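Local atomic coordinates of type 2A phosphatase-associated protein 42 (Saccharomyces cerevisiae, PDB entry 2V0P), a protein that associates with the catalytic subunits of type 2A-like phosphatases, inhibiting the phosphatase SIT4, and takes part in negative regulation of the TOR signalling pathway. Residues Q7-L19 and Y31-L45. Residues are numbered along the deposited sequence; the frame is centred on the assembly and turned at random.
Sequences QFNDIISLYSTKL and YQGLLLSTIKKLLNL
I11 and L19 of helix 7-19 are the two knobs by which it meshes with the nearly antiparallel helix 31-45, a worked example of knobs-into-holes packing in a helical hairpin of the tetratricopeptide-repeat-like N-terminal domain. The axes of the two segments come within 10.3 Å, their N-to-C directions 152° apart. I11 enters the hole formed by T38, K41, L42 and L45: its CD1 lies 3.7 Å from L45 CD2, while the other branch, CG2, meets T38 CG2. L19 fills the hole of Y31, L34, L35 and T38, dividing its methyls so that CD2 rests against L34 CG (3.8 Å) and CD1 against T38. Between the knobs, the same T38 chi1 of -54° that lets OG1 bond L34 O at 2.8 Å turns CG2 toward I11; that carbonyl receives T38 N from the opposite face of its plane, and the hydroxyl spends its proton within its own helix. At one end F8 extends the apolar packing, its CE1 3.5 Å from L42 CD1. At the other, where helix 7-19 ends in a widened, pi-type turn, Y31 OH donates to L19 O at 2.7 Å, in the carbonyl plane and on a lone pair, and pins the end of the hairpin with a polar bond. L14 packs CD1 on T38 OG1, while its other methyl, CD2, reaches L34 CD1 only at 4.3 Å. The solvent side is looser: K18 lays its aliphatic CD across L34 CD2 before its end leads away, and K41 NZ stays 6.8 Å from D10 OD2, too far for a salt bridge. Helix 75-83 packs against the hairpin through Y78 on I12, L81 and L82 on Y15, and L82 also on I39, joining it to the next helix of the domain.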
ATOM      1  N   GLN A   7       9.772 -37.305   1.955  1.00 32.63           N
ATOM      2  CA  GLN A   7      10.345 -36.172   1.368  1.00 34.42           C
ATOM      3  C   GLN A   7       9.480 -34.912   1.564  1.00 34.40           C
ATOM      4  O   GLN A   7       9.992 -33.877   1.984  1.00 37.95           O
ATOM      5  CB  GLN A   7      10.607 -36.437  -0.086  1.00 33.94           C
ATOM      6  CG  GLN A   7      11.871 -37.342  -0.296  1.00 37.12           C
ATOM      7  CD  GLN A   7      12.329 -37.349  -1.724  1.00 39.57           C
ATOM      8  OE1 GLN A   7      11.516 -37.303  -2.641  1.00 46.40           O
ATOM      9  NE2 GLN A   7      13.625 -37.407  -1.932  1.00 44.02           N
ATOM     10  N   PHE A   8       8.203 -35.018   1.210  1.00 33.79           N
ATOM     11  CA  PHE A   8       7.213 -33.953   1.490  1.00 34.00           C
ATOM     12  C   PHE A   8       7.098 -33.542   2.910  1.00 34.57           C
ATOM     13  O   PHE A   8       7.186 -32.305   3.211  1.00 33.18           O
ATOM     14  CB  PHE A   8       5.864 -34.236   0.914  1.00 35.83           C
ATOM     15  CG  PHE A   8       5.104 -32.988   0.576  1.00 35.92           C
ATOM     16  CD1 PHE A   8       5.794 -31.807   0.276  1.00 45.30           C
ATOM     17  CD2 PHE A   8       3.762 -32.975   0.553  1.00 42.02           C
ATOM     18  CE1 PHE A   8       5.107 -30.650  -0.022  1.00 46.28           C
ATOM     19  CE2 PHE A   8       3.063 -31.835   0.250  1.00 42.44           C
ATOM     20  CZ  PHE A   8       3.718 -30.684  -0.040  1.00 44.67           C
ATOM     21  N   ASN A   9       6.955 -34.537   3.778  1.00 34.89           N
ATOM     22  CA  ASN A   9       6.953 -34.344   5.220  1.00 36.92           C
ATOM     23  C   ASN A   9       8.190 -33.621   5.774  1.00 37.62           C
ATOM     24  O   ASN A   9       8.061 -32.752   6.615  1.00 38.85           O
ATOM     25  CB  ASN A   9       6.697 -35.656   5.974  1.00 36.51           C
ATOM     26  CG  ASN A   9       5.286 -36.199   5.737  1.00 35.33           C
ATOM     27  OD1 ASN A   9       4.502 -35.570   5.100  1.00 37.76           O
ATOM     28  ND2 ASN A   9       5.011 -37.401   6.215  1.00 39.16           N
ATOM     29  N   ASP A  10       9.374 -33.987   5.294  1.00 37.49           N
ATOM     30  CA  ASP A  10      10.597 -33.282   5.700  1.00 36.74           C
ATOM     31  C   ASP A  10      10.576 -31.823   5.238  1.00 34.51           C
ATOM     32  O   ASP A  10      10.944 -30.961   5.994  1.00 35.44           O
ATOM     33  CB  ASP A  10      11.856 -33.998   5.203  1.00 38.40           C
ATOM     34  CG  ASP A  10      12.039 -35.360   5.828  1.00 42.49           C
ATOM     35  OD1 ASP A  10      11.301 -35.691   6.788  1.00 47.51           O
ATOM     36  OD2 ASP A  10      12.945 -36.111   5.375  1.00 47.39           O
ATOM     37  N   ILE A  11      10.126 -31.573   4.028  1.00 32.21           N
ATOM     38  CA  ILE A  11      10.016 -30.241   3.457  1.00 33.33           C
ATOM     39  C   ILE A  11       9.097 -29.399   4.353  1.00 33.48           C
ATOM     40  O   ILE A  11       9.478 -28.287   4.782  1.00 34.55           O
ATOM     41  CB  ILE A  11       9.602 -30.253   1.967  1.00 29.03           C
ATOM     42  CG1 ILE A  11      10.775 -30.763   1.119  1.00 35.99           C
ATOM     43  CG2 ILE A  11       9.154 -28.808   1.504  1.00 36.13           C
ATOM     44  CD1 ILE A  11      10.471 -31.300  -0.216  1.00 30.92           C
ATOM     45  N   ILE A  12       7.957 -29.973   4.742  1.00 31.37           N
ATOM     46  CA  ILE A  12       6.949 -29.186   5.418  1.00 37.29           C
ATOM     47  C   ILE A  12       7.443 -28.849   6.814  1.00 36.42           C
ATOM     48  O   ILE A  12       7.248 -27.742   7.307  1.00 37.07           O
ATOM     49  CB  ILE A  12       5.581 -29.930   5.474  1.00 36.58           C
ATOM     50  CG1 ILE A  12       4.992 -30.108   4.087  1.00 39.69           C
ATOM     51  CG2 ILE A  12       4.638 -29.264   6.465  1.00 41.80           C
ATOM     52  CD1 ILE A  12       5.500 -29.189   3.066  1.00 46.50           C
ATOM     53  N   SER A  13       8.150 -29.799   7.411  1.00 37.15           N
ATOM     54  CA  SER A  13       8.764 -29.611   8.701  1.00 36.93           C
ATOM     55  C   SER A  13       9.861 -28.519   8.686  1.00 37.25           C
ATOM     56  O   SER A  13       9.964 -27.760   9.615  1.00 37.15           O
ATOM     57  CB  SER A  13       9.307 -30.927   9.199  1.00 37.59           C
ATOM     58  OG  SER A  13       9.791 -30.799  10.507  1.00 41.33           O
ATOM     59  N   LEU A  14      10.677 -28.476   7.640  1.00 37.85           N
ATOM     60  CA  LEU A  14      11.707 -27.453   7.526  1.00 38.16           C
ATOM     61  C   LEU A  14      11.017 -26.094   7.471  1.00 36.80           C
ATOM     62  O   LEU A  14      11.404 -25.209   8.173  1.00 37.73           O
ATOM     63  CB  LEU A  14      12.593 -27.661   6.301  1.00 38.10           C
ATOM     64  CG  LEU A  14      13.607 -28.808   6.388  1.00 39.03           C
ATOM     65  CD1 LEU A  14      14.223 -29.062   5.030  1.00 43.57           C
ATOM     66  CD2 LEU A  14      14.670 -28.523   7.425  1.00 43.25           C
ATOM     67  N   TYR A  15       9.979 -26.001   6.668  1.00 36.78           N
ATOM     68  CA  TYR A  15       9.158 -24.820   6.549  1.00 37.98           C
ATOM     69  C   TYR A  15       8.639 -24.350   7.904  1.00 38.09           C
ATOM     70  O   TYR A  15       8.935 -23.246   8.300  1.00 37.68           O
ATOM     71  CB  TYR A  15       8.005 -24.997   5.550  1.00 38.89           C
ATOM     72  CG  TYR A  15       7.168 -23.741   5.472  1.00 36.49           C
ATOM     73  CD1 TYR A  15       7.662 -22.591   4.806  1.00 41.50           C
ATOM     74  CD2 TYR A  15       5.949 -23.656   6.113  1.00 39.54           C
ATOM     75  CE1 TYR A  15       6.918 -21.408   4.746  1.00 36.93           C
ATOM     76  CE2 TYR A  15       5.172 -22.462   6.076  1.00 39.81           C
ATOM     77  CZ  TYR A  15       5.674 -21.349   5.394  1.00 40.89           C
ATOM     78  OH  TYR A  15       4.937 -20.196   5.360  1.00 40.79           O
ATOM     79  N   SER A  16       7.908 -25.210   8.622  1.00 38.66           N
ATOM     80  CA  SER A  16       7.293 -24.829   9.885  1.00 39.35           C
ATOM     81  C   SER A  16       8.256 -24.502  10.984  1.00 38.30           C
ATOM     82  O   SER A  16       7.990 -23.624  11.773  1.00 39.73           O
ATOM     83  CB  SER A  16       6.296 -25.903  10.384  1.00 39.24           C
ATOM     84  OG  SER A  16       5.276 -26.043   9.444  1.00 43.46           O
ATOM     85  N   THR A  17       9.368 -25.221  11.050  1.00 38.71           N
ATOM     86  CA  THR A  17      10.275 -25.103  12.138  1.00 38.32           C
ATOM     87  C   THR A  17      11.319 -23.994  11.911  1.00 38.69           C
ATOM     88  O   THR A  17      11.767 -23.390  12.861  1.00 38.73           O
ATOM     89  CB  THR A  17      10.962 -26.437  12.440  1.00 39.10           C
ATOM     90  OG1 THR A  17      11.656 -26.897  11.280  1.00 40.13           O
ATOM     91  CG2 THR A  17       9.926 -27.491  12.844  1.00 39.36           C
ATOM     92  N   LYS A  18      11.672 -23.721  10.661  1.00 37.74           N
ATOM     93  CA  LYS A  18      12.832 -22.885  10.376  1.00 37.93           C
ATOM     94  C   LYS A  18      12.641 -21.823   9.325  1.00 37.02           C
ATOM     95  O   LYS A  18      13.405 -20.870   9.291  1.00 38.62           O
ATOM     96  CB  LYS A  18      14.064 -23.746   9.977  1.00 37.63           C
ATOM     97  CG  LYS A  18      14.568 -24.621  11.060  1.00 40.16           C
ATOM     98  CD  LYS A  18      15.968 -25.093  10.782  1.00 46.52           C
ATOM     99  CE  LYS A  18      16.628 -25.608  12.054  1.00 49.11           C
ATOM    100  NZ  LYS A  18      16.913 -24.496  13.009  1.00 52.23           N
ATOM    101  N   LEU A  19      11.673 -21.972   8.447  1.00 36.89           N
ATOM    102  CA  LEU A  19      11.543 -21.042   7.348  1.00 36.71           C
ATOM    103  C   LEU A  19      10.329 -20.143   7.455  1.00 37.65           C
ATOM    104  O   LEU A  19      10.375 -19.027   6.964  1.00 36.83           O
ATOM    105  CB  LEU A  19      11.559 -21.763   5.977  1.00 37.49           C
ATOM    106  CG  LEU A  19      12.782 -22.693   5.824  1.00 35.85           C
ATOM    107  CD1 LEU A  19      12.630 -23.703   4.636  1.00 38.74           C
ATOM    108  CD2 LEU A  19      14.006 -21.883   5.657  1.00 39.83           C
ATOM    109  N   TYR A  31      19.890 -18.394   6.431  1.00 30.52           N
ATOM    110  CA  TYR A  31      18.468 -18.499   6.079  1.00 31.44           C
ATOM    111  C   TYR A  31      18.215 -18.739   4.581  1.00 30.01           C
ATOM    112  O   TYR A  31      17.480 -19.619   4.221  1.00 31.51           O
ATOM    113  CB  TYR A  31      17.646 -17.295   6.627  1.00 32.61           C
ATOM    114  CG  TYR A  31      16.169 -17.357   6.320  1.00 32.34           C
ATOM    115  CD1 TYR A  31      15.295 -18.013   7.171  1.00 30.83           C
ATOM    116  CD2 TYR A  31      15.652 -16.772   5.197  1.00 31.10           C
ATOM    117  CE1 TYR A  31      13.999 -18.130   6.883  1.00 33.03           C
ATOM    118  CE2 TYR A  31      14.319 -16.862   4.911  1.00 38.62           C
ATOM    119  CZ  TYR A  31      13.494 -17.554   5.775  1.00 34.19           C
ATOM    120  OH  TYR A  31      12.155 -17.643   5.535  1.00 36.84           O
ATOM    121  N   GLN A  32      18.789 -17.935   3.705  1.00 30.32           N
ATOM    122  CA  GLN A  32      18.491 -18.040   2.303  1.00 31.60           C
ATOM    123  C   GLN A  32      19.007 -19.408   1.749  1.00 32.20           C
ATOM    124  O   GLN A  32      18.411 -19.977   0.838  1.00 31.44           O
ATOM    125  CB  GLN A  32      19.104 -16.895   1.521  1.00 33.21           C
ATOM    126  CG  GLN A  32      18.453 -15.541   1.729  1.00 33.92           C
ATOM    127  CD  GLN A  32      17.000 -15.594   1.401  1.00 31.98           C
ATOM    128  OE1 GLN A  32      16.611 -16.055   0.331  1.00 34.44           O
ATOM    129  NE2 GLN A  32      16.192 -15.183   2.326  1.00 33.24           N
ATOM    130  N   GLY A  33      20.124 -19.857   2.309  1.00 31.81           N
ATOM    131  CA  GLY A  33      20.791 -21.096   1.968  1.00 33.41           C
ATOM    132  C   GLY A  33      19.852 -22.272   2.167  1.00 32.92           C
ATOM    133  O   GLY A  33      19.630 -22.997   1.245  1.00 34.56           O
ATOM    134  N   LEU A  34      19.291 -22.416   3.361  1.00 33.61           N
ATOM    135  CA  LEU A  34      18.268 -23.463   3.668  1.00 33.88           C
ATOM    136  C   LEU A  34      16.997 -23.282   2.859  1.00 33.43           C
ATOM    137  O   LEU A  34      16.396 -24.257   2.383  1.00 34.96           O
ATOM    138  CB  LEU A  34      17.919 -23.473   5.154  1.00 33.50           C
ATOM    139  CG  LEU A  34      16.864 -24.455   5.666  1.00 34.80           C
ATOM    140  CD1 LEU A  34      17.352 -25.889   5.401  1.00 36.60           C
ATOM    141  CD2 LEU A  34      16.724 -24.216   7.138  1.00 34.70           C
ATOM    142  N   LEU A  35      16.590 -22.028   2.655  1.00 33.03           N
ATOM    143  CA  LEU A  35      15.409 -21.759   1.883  1.00 33.03           C
ATOM    144  C   LEU A  35      15.577 -22.225   0.433  1.00 32.46           C
ATOM    145  O   LEU A  35      14.724 -22.924  -0.106  1.00 34.58           O
ATOM    146  CB  LEU A  35      14.986 -20.265   2.009  1.00 32.72           C
ATOM    147  CG  LEU A  35      13.735 -19.848   1.263  1.00 34.85           C
ATOM    148  CD1 LEU A  35      12.459 -20.315   1.929  1.00 39.76           C
ATOM    149  CD2 LEU A  35      13.722 -18.386   1.085  1.00 36.53           C
ATOM    150  N   LEU A  36      16.690 -21.852  -0.170  1.00 32.05           N
ATOM    151  CA  LEU A  36      17.013 -22.259  -1.495  1.00 32.70           C
ATOM    152  C   LEU A  36      17.090 -23.776  -1.634  1.00 30.09           C
ATOM    153  O   LEU A  36      16.628 -24.274  -2.560  1.00 33.14           O
ATOM    154  CB  LEU A  36      18.322 -21.655  -1.959  1.00 30.13           C
ATOM    155  CG  LEU A  36      18.736 -21.996  -3.369  1.00 34.35           C
ATOM    156  CD1 LEU A  36      17.662 -21.639  -4.387  1.00 39.67           C
ATOM    157  CD2 LEU A  36      20.046 -21.335  -3.723  1.00 39.99           C
ATOM    158  N   SER A  37      17.684 -24.469  -0.713  1.00 30.95           N
ATOM    159  CA  SER A  37      17.816 -25.938  -0.896  1.00 33.97           C
ATOM    160  C   SER A  37      16.461 -26.610  -0.687  1.00 32.44           C
ATOM    161  O   SER A  37      16.151 -27.570  -1.362  1.00 33.32           O
ATOM    162  CB  SER A  37      18.887 -26.548  -0.043  1.00 32.34           C
ATOM    163  OG  SER A  37      18.621 -26.382   1.315  1.00 38.12           O
ATOM    164  N   THR A  38      15.653 -26.058   0.216  1.00 33.53           N
ATOM    165  CA  THR A  38      14.294 -26.503   0.391  1.00 29.02           C
ATOM    166  C   THR A  38      13.470 -26.366  -0.866  1.00 29.97           C
ATOM    167  O   THR A  38      12.736 -27.297  -1.315  1.00 32.44           O
ATOM    168  CB  THR A  38      13.668 -25.948   1.629  1.00 30.80           C
ATOM    169  OG1 THR A  38      14.497 -26.247   2.708  1.00 30.89           O
ATOM    170  CG2 THR A  38      12.183 -26.618   1.919  1.00 32.97           C
ATOM    171  N   ILE A  39      13.533 -25.218  -1.488  1.00 30.32           N
ATOM    172  CA  ILE A  39      12.832 -25.038  -2.721  1.00 30.09           C
ATOM    173  C   ILE A  39      13.315 -26.006  -3.781  1.00 31.93           C
ATOM    174  O   ILE A  39      12.491 -26.616  -4.459  1.00 34.18           O
ATOM    175  CB  ILE A  39      12.989 -23.555  -3.214  1.00 29.80           C
ATOM    176  CG1 ILE A  39      12.206 -22.620  -2.325  1.00 32.16           C
ATOM    177  CG2 ILE A  39      12.526 -23.412  -4.574  1.00 28.63           C
ATOM    178  CD1 ILE A  39      12.709 -21.121  -2.636  1.00 30.73           C
ATOM    179  N   LYS A  40      14.622 -26.170  -3.926  1.00 34.10           N
ATOM    180  CA  LYS A  40      15.170 -27.064  -4.928  1.00 36.01           C
ATOM    181  C   LYS A  40      14.578 -28.503  -4.724  1.00 34.24           C
ATOM    182  O   LYS A  40      14.110 -29.110  -5.669  1.00 36.03           O
ATOM    183  CB  LYS A  40      16.707 -27.035  -4.932  1.00 36.88           C
ATOM    184  CG  LYS A  40      17.307 -25.723  -5.447  1.00 38.37           C
ATOM    185  CD  LYS A  40      18.840 -25.783  -5.447  1.00 39.55           C
ATOM    186  CE  LYS A  40      19.484 -24.482  -5.926  1.00 44.99           C
ATOM    187  NZ  LYS A  40      19.358 -24.273  -7.405  1.00 48.83           N
ATOM    188  N   LYS A  41      14.562 -28.973  -3.485  1.00 32.71           N
ATOM    189  CA  LYS A  41      13.962 -30.249  -3.092  1.00 34.36           C
ATOM    190  C   LYS A  41      12.486 -30.352  -3.446  1.00 34.85           C
ATOM    191  O   LYS A  41      12.026 -31.391  -3.917  1.00 33.70           O
ATOM    192  CB  LYS A  41      14.076 -30.457  -1.593  1.00 34.83           C
ATOM    193  CG  LYS A  41      15.455 -30.860  -1.116  1.00 36.22           C
ATOM    194  CD  LYS A  41      15.448 -30.985   0.371  1.00 40.44           C
ATOM    195  CE  LYS A  41      16.837 -31.317   0.897  1.00 47.88           C
ATOM    196  NZ  LYS A  41      16.820 -31.368   2.401  1.00 51.54           N
ATOM    197  N   LEU A  42      11.733 -29.306  -3.124  1.00 31.75           N
ATOM    198  CA  LEU A  42      10.309 -29.304  -3.463  1.00 32.20           C
ATOM    199  C   LEU A  42      10.058 -29.274  -4.967  1.00 31.22           C
ATOM    200  O   LEU A  42       9.120 -29.841  -5.421  1.00 33.76           O
ATOM    201  CB  LEU A  42       9.576 -28.203  -2.718  1.00 32.47           C
ATOM    202  CG  LEU A  42       8.049 -28.129  -2.845  1.00 32.95           C
ATOM    203  CD1 LEU A  42       7.431 -29.457  -2.400  1.00 34.90           C
ATOM    204  CD2 LEU A  42       7.524 -26.983  -1.965  1.00 32.91           C
ATOM    205  N   LEU A  43      10.915 -28.618  -5.741  1.00 33.42           N
ATOM    206  CA  LEU A  43      10.761 -28.540  -7.158  1.00 33.23           C
ATOM    207  C   LEU A  43      11.028 -29.967  -7.704  1.00 34.47           C
ATOM    208  O   LEU A  43      10.351 -30.431  -8.581  1.00 34.63           O
ATOM    209  CB  LEU A  43      11.772 -27.564  -7.736  1.00 35.10           C
ATOM    210  CG  LEU A  43      11.460 -26.054  -7.573  1.00 32.80           C
ATOM    211  CD1 LEU A  43      12.644 -25.287  -8.091  1.00 39.75           C
ATOM    212  CD2 LEU A  43      10.241 -25.719  -8.347  1.00 37.64           C
ATOM    213  N   ASN A  44      12.023 -30.612  -7.149  1.00 33.50           N
ATOM    214  CA  ASN A  44      12.392 -31.955  -7.549  1.00 36.75           C
ATOM    215  C   ASN A  44      11.260 -32.902  -7.252  1.00 35.64           C
ATOM    216  O   ASN A  44      10.965 -33.760  -8.067  1.00 36.71           O
ATOM    217  CB  ASN A  44      13.701 -32.361  -6.867  1.00 37.50           C
ATOM    218  CG  ASN A  44      14.895 -31.850  -7.617  1.00 39.81           C
ATOM    219  OD1 ASN A  44      14.771 -31.480  -8.783  1.00 44.82           O
ATOM    220  ND2 ASN A  44      16.065 -31.847  -6.978  1.00 44.28           N
ATOM    221  N   LEU A  45      10.569 -32.647  -6.134  1.00 37.02           N
ATOM    222  CA  LEU A  45       9.423 -33.472  -5.674  1.00 35.29           C
ATOM    223  C   LEU A  45       8.192 -33.331  -6.540  1.00 35.98           C
ATOM    224  O   LEU A  45       7.572 -34.364  -6.976  1.00 35.60           O
ATOM    225  CB  LEU A  45       9.164 -33.221  -4.211  1.00 35.76           C
ATOM    226  CG  LEU A  45       8.142 -34.031  -3.450  1.00 39.70           C
ATOM    227  CD1 LEU A  45       8.533 -35.515  -3.510  1.00 40.50           C
ATOM    228  CD2 LEU A  45       8.081 -33.532  -2.028  1.00 41.52           C
TER